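Local atomic coordinates of endo-1,4-b-d-mannanase (Trichoderma reesei, PDB entry 1QNR), a protein that probably hydrolyses internal beta-1,4-mannosidic linkages in mannan polysaccharides, as an endo-acting member of glycoside hydrolase family 5. Residues A[5-9]-A[10-14]. Numbering follows the deposited sequence. Where two conformers were deposited one is given.
Sequences VTISG and TQFNI
Ile7 and Phe12 form a non-hydrogen-bonded antiparallel pair and lie side by side on one face of the hairpin. Ile7 CG1 comes 3.7 Å from Phe12 CD1, approaching the ring obliquely, because chi1 of -71° sets CG1 beside the backbone N. On the other face, Thr6 OG1 sits 3.5 Å from Asn13 CB; a water held at 2.7 Å from Thr6 OG1 is weakly reached by Asn13 ND2.

Backbone bonds fix this register: Asn13 N donates to Thr6 O almost straight (2.9 Å, 177°), whereas the bond from Thr6 N to Asn13 O is weak. Ser8 N donates to Gln11 O at 2.9 Å and Gln11 N to Ser8 O at 3.0 Å, around a turn close to type II', Gly9 taking the positive phi (65°) that favours glycine. Further out, Phe237 meets the Phe12 ring edge-to-face, and Leu199 touches Val5, Ile7 and Phe12. With Ile7 cut back to an alanine, ring atoms CD1 and CE1 of Phe12 would probably lose their aliphatic neighbours, opening a gap toward Leu199 and Pro271. This is a beta-hairpin with a two-residue loop, Gly9-Thr10, packed over the N-terminal ends of TIM-barrel strands, ahead of strand 21-25.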
# COMPACT_ATOMS: atom_id res chain seq x y z
N VAL A 5 -9.58 13.32 -0.27
CA VAL A 5 -10.32 12.05 -0.28
C VAL A 5 -10.85 11.77 1.15
O VAL A 5 -10.17 11.86 2.16
CB VAL A 5 -9.43 10.85 -0.73
CG1 VAL A 5 -10.23 9.53 -0.59
CG2 VAL A 5 -8.90 11.02 -2.14
N THR A 6 -12.20 11.53 1.20
CA THR A 6 -12.92 11.28 2.46
C THR A 6 -13.75 10.02 2.33
O THR A 6 -13.83 9.37 1.27
CB THR A 6 -13.84 12.49 2.83
OG1 THR A 6 -14.83 12.61 1.77
CG2 THR A 6 -13.01 13.75 3.06
N ILE A 7 -14.38 9.62 3.46
CA ILE A 7 -15.35 8.51 3.48
C ILE A 7 -16.79 9.06 3.64
O ILE A 7 -16.99 9.82 4.58
CB ILE A 7 -14.92 7.50 4.58
CG1 ILE A 7 -13.63 6.76 4.09
CG2 ILE A 7 -15.99 6.43 4.83
CD1 ILE A 7 -12.93 5.97 5.18
N SER A 8 -17.69 8.55 2.84
CA SER A 8 -19.14 8.95 2.92
C SER A 8 -19.82 7.60 3.06
O SER A 8 -19.72 6.64 2.27
CB SER A 8 -19.52 9.65 1.60
OG SER A 8 -20.89 10.07 1.65
N GLY A 9 -20.54 7.38 4.22
CA GLY A 9 -21.12 6.01 4.41
C GLY A 9 -20.01 4.97 4.55
O GLY A 9 -19.08 5.30 5.32
N THR A 10 -20.05 3.86 3.85
CA THR A 10 -18.96 2.90 3.83
C THR A 10 -18.34 2.81 2.41
O THR A 10 -17.70 1.81 2.05
CB THR A 10 -19.30 1.47 4.28
OG1 THR A 10 -20.51 1.13 3.58
CG2 THR A 10 -19.58 1.41 5.80
N GLN A 11 -18.33 3.99 1.80
CA GLN A 11 -17.75 4.16 0.46
C GLN A 11 -16.74 5.32 0.49
O GLN A 11 -16.77 6.18 1.37
CB GLN A 11 -18.78 4.41 -0.66
CG GLN A 11 -20.08 3.64 -0.54
CD GLN A 11 -21.07 3.84 -1.65
OE1 GLN A 11 -20.78 3.48 -2.80
NE2 GLN A 11 -22.21 4.41 -1.29
N PHE A 12 -15.88 5.39 -0.54
CA PHE A 12 -14.99 6.54 -0.66
C PHE A 12 -15.57 7.66 -1.54
O PHE A 12 -16.30 7.37 -2.51
CB PHE A 12 -13.60 6.13 -1.23
CG PHE A 12 -12.84 5.21 -0.27
CD1 PHE A 12 -12.16 5.73 0.82
CD2 PHE A 12 -12.86 3.85 -0.47
CE1 PHE A 12 -11.46 4.88 1.69
CE2 PHE A 12 -12.18 3.00 0.41
CZ PHE A 12 -11.50 3.48 1.52
N ASN A 13 -15.25 8.90 -1.17
CA ASN A 13 -15.61 10.08 -1.97
C ASN A 13 -14.31 10.65 -2.57
O ASN A 13 -13.46 11.15 -1.84
CB ASN A 13 -16.28 11.12 -1.02
CG ASN A 13 -16.73 12.37 -1.73
OD1 ASN A 13 -16.20 12.74 -2.77
ND2 ASN A 13 -17.72 13.12 -1.16
N ILE A 14 -14.17 10.46 -3.91
CA ILE A 14 -12.94 10.88 -4.60
C ILE A 14 -13.34 12.01 -5.57
O ILE A 14 -14.19 11.75 -6.47
CB ILE A 14 -12.34 9.69 -5.40
CG1 ILE A 14 -12.07 8.46 -4.45
CG2 ILE A 14 -11.10 10.09 -6.20
CD1 ILE A 14 -11.67 7.21 -5.26
O HOH W 1 -17.44 12.96 2.22